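Local structure of protein SCO1 homolog 1, mitochondrial (Arabidopsis thaliana, 6N5U) at residues L15-D18 with D19-V23; Q84-E87 with Y88-F92. The protein binds copper(I) through its thioredoxin-fold domain and is thought to act in inserting copper into cytochrome c oxidase in the mitochondrial inner membrane. All coordinates share one frame; numbering follows the deposited sequence.

Interaction 1: residues L15-D18 with D19-V23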
ATOM      1  N   LEU A  15      -9.034  -8.352  -5.699  1.00 55.01           N
ATOM      2  CA  LEU A  15      -8.406  -7.317  -6.513  1.00 51.61           C
ATOM      3  C   LEU A  15      -7.579  -7.932  -7.649  1.00 58.61           C
ATOM      4  O   LEU A  15      -7.469  -9.158  -7.734  1.00 60.33           O
ATOM      5  CB  LEU A  15      -7.535  -6.395  -5.613  1.00 48.31           C
ATOM      6  CG  LEU A  15      -8.277  -5.532  -4.572  1.00 49.05           C
ATOM      7  CD1 LEU A  15      -7.326  -4.919  -3.593  1.00 46.78           C
ATOM      8  CD2 LEU A  15      -9.050  -4.423  -5.226  1.00 48.59           C
ATOM      9  N   ILE A  16      -7.039  -7.079  -8.539  1.00 54.87           N
ATOM     10  CA  ILE A  16      -6.187  -7.494  -9.650  1.00 56.25           C
ATOM     11  C   ILE A  16      -4.785  -6.963  -9.395  1.00 60.61           C
ATOM     12  O   ILE A  16      -4.609  -5.761  -9.172  1.00 59.71           O
ATOM     13  CB  ILE A  16      -6.739  -7.079 -11.035  1.00 59.84           C
ATOM     14  CG1 ILE A  16      -8.156  -7.646 -11.255  1.00 62.60           C
ATOM     15  CG2 ILE A  16      -5.810  -7.559 -12.156  1.00 60.82           C
ATOM     16  CD1 ILE A  16      -9.235  -6.654 -11.202  1.00 70.75           C
ATOM     17  N   ARG A  17      -3.793  -7.870  -9.395  1.00 57.11           N
ATOM     18  CA  ARG A  17      -2.388  -7.553  -9.163  1.00 54.64           C
ATOM     19  C   ARG A  17      -1.757  -6.954 -10.430  1.00 57.58           C
ATOM     20  O   ARG A  17      -2.276  -7.155 -11.522  1.00 58.51           O
ATOM     21  CB  ARG A  17      -1.665  -8.813  -8.679  1.00 53.44           C
ATOM     22  CG  ARG A  17      -0.286  -8.583  -8.087  1.00 50.77           C
ATOM     23  CD  ARG A  17       0.183  -9.811  -7.351  1.00 45.78           C
ATOM     24  NE  ARG A  17       0.462 -10.916  -8.268  1.00 50.60           N
ATOM     25  CZ  ARG A  17       0.522 -12.193  -7.907  1.00 68.66           C
ATOM     26  NH1 ARG A  17       0.301 -12.546  -6.644  1.00 53.02           N
ATOM     27  NH2 ARG A  17       0.805 -13.128  -8.803  1.00 63.92           N
ATOM     28  N   ASP A  18      -0.652  -6.204 -10.276  1.00 53.15           N
ATOM     29  CA  ASP A  18       0.106  -5.521 -11.341  1.00 52.57           C
ATOM     30  C   ASP A  18       0.553  -6.444 -12.494  1.00 56.14           C
ATOM     31  O   ASP A  18       0.937  -5.949 -13.552  1.00 57.41           O
ATOM     32  CB  ASP A  18       1.310  -4.756 -10.749  1.00 53.75           C
ATOM     33  CG  ASP A  18       2.368  -5.647 -10.141  1.00 66.91           C
ATOM     34  OD1 ASP A  18       3.241  -6.135 -10.897  1.00 69.97           O
ATOM     35  OD2 ASP A  18       2.324  -5.866  -8.917  1.00 72.10           O
ATOM     36  N   ASP A  19       0.509  -7.771 -12.279  1.00 50.87           N
ATOM     37  CA  ASP A  19       0.872  -8.777 -13.271  1.00 51.50           C
ATOM     38  C   ASP A  19      -0.345  -9.244 -14.070  1.00 54.45           C
ATOM     39  O   ASP A  19      -0.188  -9.978 -15.041  1.00 57.31           O
ATOM     40  CB  ASP A  19       1.594  -9.954 -12.595  1.00 55.24           C
ATOM     41  CG  ASP A  19       0.783 -10.753 -11.594  1.00 65.68           C
ATOM     42  OD1 ASP A  19      -0.271 -10.247 -11.128  1.00 63.01           O
ATOM     43  OD2 ASP A  19       1.202 -11.880 -11.266  1.00 75.41           O
ATOM     44  N   GLY A  20      -1.531  -8.785 -13.675  1.00 47.72           N
ATOM     45  CA  GLY A  20      -2.797  -9.137 -14.310  1.00 48.49           C
ATOM     46  C   GLY A  20      -3.551 -10.263 -13.623  1.00 55.09           C
ATOM     47  O   GLY A  20      -4.692 -10.535 -13.986  1.00 55.99           O
ATOM     48  N   LYS A  21      -2.932 -10.927 -12.626  1.00 53.35           N
ATOM     49  CA  LYS A  21      -3.531 -12.024 -11.863  1.00 55.87           C
ATOM     50  C   LYS A  21      -4.571 -11.502 -10.874  1.00 60.78           C
ATOM     51  O   LYS A  21      -4.360 -10.452 -10.265  1.00 58.26           O
ATOM     52  CB  LYS A  21      -2.448 -12.793 -11.079  1.00 59.82           C
ATOM     53  CG  LYS A  21      -2.880 -14.189 -10.608  1.00 82.01           C
ATOM     54  CD  LYS A  21      -1.945 -14.796  -9.558  1.00 94.96           C
ATOM     55  CE  LYS A  21      -2.036 -16.306  -9.468  1.00106.45           C
ATOM     56  NZ  LYS A  21      -3.169 -16.764  -8.620  1.00111.72           N
ATOM     57  N   ARG A  22      -5.680 -12.249 -10.686  1.00 60.57           N
ATOM     58  CA  ARG A  22      -6.676 -11.895  -9.681  1.00 59.41           C
ATOM     59  C   ARG A  22      -6.182 -12.453  -8.349  1.00 64.48           C
ATOM     60  O   ARG A  22      -5.754 -13.610  -8.265  1.00 66.20           O
ATOM     61  CB  ARG A  22      -8.083 -12.413 -10.014  1.00 61.12           C
ATOM     62  CG  ARG A  22      -9.127 -11.937  -8.992  1.00 69.18           C
ATOM     63  CD  ARG A  22     -10.564 -12.241  -9.377  1.00 82.75           C
ATOM     64  NE  ARG A  22     -10.990 -11.502 -10.568  1.00 91.46           N
ATOM     65  CZ  ARG A  22     -11.419 -10.244 -10.562  1.00 98.93           C
ATOM     66  NH1 ARG A  22     -11.485  -9.561  -9.425  1.00 73.57           N
ATOM     67  NH2 ARG A  22     -11.785  -9.658 -11.697  1.00 88.53           N
ATOM     68  N   VAL A  23      -6.203 -11.611  -7.319  1.00 59.88           N
ATOM     69  CA  VAL A  23      -5.735 -11.973  -5.984  1.00 60.47           C
ATOM     70  C   VAL A  23      -6.793 -11.694  -4.900  1.00 62.44           C
ATOM     71  O   VAL A  23      -7.747 -10.944  -5.124  1.00 59.99           O
ATOM     72  CB  VAL A  23      -4.380 -11.283  -5.638  1.00 62.77           C
ATOM     73  CG1 VAL A  23      -3.246 -11.757  -6.545  1.00 63.79           C
ATOM     74  CG2 VAL A  23      -4.509  -9.767  -5.668  1.00 59.40           C
TER
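Leu-15 and Val-23 form an antiparallel hydrogen-bonded pair, with Val-23 N to Leu-15 O at 2.8 Å, and the chain between them reverses through a type I turn from Arg-17 to Gly-20. Gly-20 N closes the turn on Arg-17 O, and Arg-17 N donates to Lys-21 O at 2.8 Å. Gly-20 has a positive phi of 97°, a backbone shape that glycine takes easily because it has no side chain.

In Asp-19, CG sits between the backbone N and the carbonyl carbon (chi1 64°). Lys-21 N comes to Asp-19 OD1 from above the carboxylate plane, at 3.1 Å. This is an Asx turn. The same carboxylate forms a salt bridge to Arg-17. Arg-17 NH2 meets Asp-19 OD2 at 2.8 Å, on the syn side of OD2 and somewhat out of the carboxylate plane, while OD2 lies in the guanidinium plane. Arg-17 NE gives a weak second bond to OD1. The two planes are 45° apart. Val-23 CG1 covers one guanidinium face, 3.6 Å from Arg-17 NH1.

On the face carrying Ile-16 and Arg-22, Ile-16 CG1 lies over one face of the Arg-22 guanidinium, offset toward its rim. Glu-105 takes the charged end of Arg-22 in a salt bridge. One carboxylate, that of Asp-19, thus serves both the Arg-17 side chain and the Lys-21 backbone N, and probably balances the arginine's charge at the bend of this beta hairpin.

Interaction 2: residues Q84-E87 with Y88-F92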
ATOM      1  N   GLN A  84      -0.641   0.579 -15.935  1.00 46.77           N
ATOM      2  CA  GLN A  84      -0.288   1.841 -15.282  1.00 46.06           C
ATOM      3  C   GLN A  84       0.307   1.570 -13.891  1.00 51.79           C
ATOM      4  O   GLN A  84       1.387   2.070 -13.586  1.00 53.24           O
ATOM      5  CB  GLN A  84      -1.510   2.778 -15.217  1.00 46.32           C
ATOM      6  CG  GLN A  84      -1.271   4.093 -14.465  1.00 46.13           C
ATOM      7  CD  GLN A  84      -0.408   5.105 -15.185  1.00 51.40           C
ATOM      8  OE1 GLN A  84       0.064   4.892 -16.295  1.00 50.13           O
ATOM      9  NE2 GLN A  84      -0.193   6.249 -14.566  1.00 37.57           N
ATOM     10  N   VAL A  85      -0.372   0.746 -13.083  1.00 47.84           N
ATOM     11  CA  VAL A  85       0.075   0.367 -11.738  1.00 47.29           C
ATOM     12  C   VAL A  85       1.411  -0.395 -11.809  1.00 53.88           C
ATOM     13  O   VAL A  85       2.307  -0.103 -11.018  1.00 52.87           O
ATOM     14  CB  VAL A  85      -1.024  -0.406 -10.949  1.00 49.57           C
ATOM     15  CG1 VAL A  85      -0.489  -0.931  -9.624  1.00 48.94           C
ATOM     16  CG2 VAL A  85      -2.243   0.469 -10.712  1.00 48.22           C
ATOM     17  N   HIS A  86       1.547  -1.326 -12.782  1.00 52.87           N
ATOM     18  CA  HIS A  86       2.759  -2.117 -12.997  1.00 54.81           C
ATOM     19  C   HIS A  86       3.973  -1.225 -13.261  1.00 58.02           C
ATOM     20  O   HIS A  86       4.997  -1.386 -12.601  1.00 60.05           O
ATOM     21  CB  HIS A  86       2.577  -3.111 -14.157  1.00 57.75           C
ATOM     22  CG  HIS A  86       3.752  -4.013 -14.341  1.00 63.56           C
ATOM     23  ND1 HIS A  86       3.910  -5.151 -13.573  1.00 67.16           N
ATOM     24  CD2 HIS A  86       4.822  -3.878 -15.157  1.00 66.76           C
ATOM     25  CE1 HIS A  86       5.050  -5.693 -13.970  1.00 68.76           C
ATOM     26  NE2 HIS A  86       5.636  -4.962 -14.924  1.00 68.94           N
ATOM     27  N   GLU A  87       3.848  -0.291 -14.220  1.00 50.99           N
ATOM     28  CA  GLU A  87       4.894   0.646 -14.600  1.00 49.73           C
ATOM     29  C   GLU A  87       5.300   1.557 -13.440  1.00 50.00           C
ATOM     30  O   GLU A  87       6.487   1.809 -13.237  1.00 50.90           O
ATOM     31  CB  GLU A  87       4.463   1.452 -15.845  1.00 51.41           C
ATOM     32  CG  GLU A  87       4.683   0.704 -17.159  1.00 61.16           C
ATOM     33  CD  GLU A  87       4.077   1.311 -18.414  1.00 83.07           C
ATOM     34  OE1 GLU A  87       3.106   2.095 -18.300  1.00 85.78           O
ATOM     35  OE2 GLU A  87       4.559   0.982 -19.522  1.00 69.73           O
ATOM     36  N   TYR A  88       4.316   1.988 -12.646  1.00 43.84           N
ATOM     37  CA  TYR A  88       4.510   2.865 -11.494  1.00 41.41           C
ATOM     38  C   TYR A  88       5.247   2.187 -10.355  1.00 45.61           C
ATOM     39  O   TYR A  88       6.234   2.747  -9.887  1.00 46.60           O
ATOM     40  CB  TYR A  88       3.154   3.406 -11.023  1.00 40.08           C
ATOM     41  CG  TYR A  88       3.209   4.473  -9.949  1.00 39.24           C
ATOM     42  CD1 TYR A  88       3.613   5.774 -10.249  1.00 40.81           C
ATOM     43  CD2 TYR A  88       2.783   4.204  -8.648  1.00 37.80           C
ATOM     44  CE1 TYR A  88       3.618   6.773  -9.276  1.00 41.18           C
ATOM     45  CE2 TYR A  88       2.798   5.192  -7.665  1.00 38.09           C
ATOM     46  CZ  TYR A  88       3.206   6.479  -7.984  1.00 45.64           C
ATOM     47  OH  TYR A  88       3.230   7.459  -7.016  1.00 47.06           O
ATOM     48  N   VAL A  89       4.781   0.986  -9.918  1.00 41.88           N
ATOM     49  CA  VAL A  89       5.317   0.242  -8.762  1.00 42.49           C
ATOM     50  C   VAL A  89       6.775  -0.165  -8.961  1.00 49.05           C
ATOM     51  O   VAL A  89       7.567  -0.047  -8.021  1.00 49.13           O
ATOM     52  CB  VAL A  89       4.445  -0.960  -8.262  1.00 46.46           C
ATOM     53  CG1 VAL A  89       3.087  -0.498  -7.746  1.00 43.97           C
ATOM     54  CG2 VAL A  89       4.293  -2.071  -9.300  1.00 47.81           C
ATOM     55  N   LYS A  90       7.137  -0.574 -10.190  1.00 47.15           N
ATOM     56  CA  LYS A  90       8.492  -1.000 -10.549  1.00 48.97           C
ATOM     57  C   LYS A  90       9.553   0.080 -10.293  1.00 53.03           C
ATOM     58  O   LYS A  90      10.736  -0.253 -10.130  1.00 53.53           O
ATOM     59  CB  LYS A  90       8.533  -1.450 -12.022  1.00 53.28           C
ATOM     60  CG  LYS A  90       8.039  -2.876 -12.284  1.00 80.55           C
ATOM     61  CD  LYS A  90       8.809  -4.005 -11.575  1.00 97.61           C
ATOM     62  CE  LYS A  90       8.329  -5.363 -12.030  1.00113.56           C
ATOM     63  NZ  LYS A  90       8.931  -5.758 -13.338  1.00120.73           N
ATOM     64  N   GLU A  91       9.124   1.369 -10.257  1.00 48.65           N
ATOM     65  CA  GLU A  91       9.972   2.562 -10.064  1.00 49.16           C
ATOM     66  C   GLU A  91      10.519   2.743  -8.653  1.00 52.23           C
ATOM     67  O   GLU A  91      11.559   3.377  -8.492  1.00 52.28           O
ATOM     68  CB  GLU A  91       9.192   3.847 -10.420  1.00 49.77           C
ATOM     69  CG  GLU A  91       8.708   3.988 -11.859  1.00 57.00           C
ATOM     70  CD  GLU A  91       7.875   5.229 -12.136  1.00 75.31           C
ATOM     71  OE1 GLU A  91       7.761   6.094 -11.236  1.00 58.52           O
ATOM     72  OE2 GLU A  91       7.336   5.336 -13.261  1.00 78.76           O
ATOM     73  N   PHE A  92       9.786   2.252  -7.627  1.00 48.18           N
ATOM     74  CA  PHE A  92      10.099   2.442  -6.199  1.00 47.32           C
ATOM     75  C   PHE A  92      10.946   1.375  -5.550  1.00 51.56           C
ATOM     76  O   PHE A  92      11.839   1.692  -4.749  1.00 52.88           O
ATOM     77  CB  PHE A  92       8.811   2.600  -5.392  1.00 47.32           C
ATOM     78  CG  PHE A  92       7.955   3.750  -5.852  1.00 47.75           C
ATOM     79  CD1 PHE A  92       8.169   5.032  -5.366  1.00 51.38           C
ATOM     80  CD2 PHE A  92       6.949   3.556  -6.797  1.00 48.35           C
ATOM     81  CE1 PHE A  92       7.369   6.091  -5.780  1.00 51.59           C
ATOM     82  CE2 PHE A  92       6.170   4.622  -7.234  1.00 50.29           C
ATOM     83  CZ  PHE A  92       6.383   5.881  -6.722  1.00 49.21           C
TER
HETATM   84  O   HOH W   1       8.063  -5.830 -16.468  1.00 40.44           O
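Val-85 and Val-89 pack one helical turn apart on the buried side, their CG1 atoms 4.1 Å from each other. Val-89 N donates to Val-85 O at 2.9 Å, and Tyr-88 N to Gln-84 O at 3.1 Å. Both Val-89 methyls lie against Val-85 O, and CG2 also nears His-86 O. Both valines rest on Phe-72 of strand 68-74. Tyr-88 has its CG anti to the backbone N (chi1 -172°), and the ring extends away from the 84-87 segment to Phe-72 and Cys-46.

Helix 82-89 is the crossover of a beta-alpha-beta unit between strands 68-74 and 97-100 of the thioredoxin fold. Tyr-88 brings it close to the copper site: its side chain is about 7 Å from the copper(I) ion, which Cys-42, Cys-46 and His-131 bind.

The other side is looser, and Glu-87, Lys-90 and Glu-91 are exposed there. The Lys-90 N to His-86 O bond is weak at 3.3 Å. Lys-90 CG lies over one face of the His-86 ring, offset toward its rim, and bends at chi2 and chi4 bring NZ to 3.7 Å from His-86 NE2. A water in the ring plane is hydrogen-bonded to NE2 and accepts a weak bond from Lys-90 NZ. At the other ring nitrogen, ND1 is hydrogen-bonded to Asp-18 OD1.

In the fold
From the N terminus, interaction 1 comes first and closes the hairpin of strands 14-17 and 22-24 at one edge of the main sheet. The chain then passes through strand 32-38, helix 45-64 and strand 68-74. Interaction 2 follows in helix 82-89 and spans little more than one helical turn, so it closes no longer loop. The two are in series and neither nest nor cross. Their centres lie about 13 Å apart, yet the bond between Asp-18 and His-86 joins them, and Asp-18 also packs on Val-89. Asp-18 OD2 accepts from Gly-98 N. The hairpin bend is thus tied to helix 82-89 and strand 97-100.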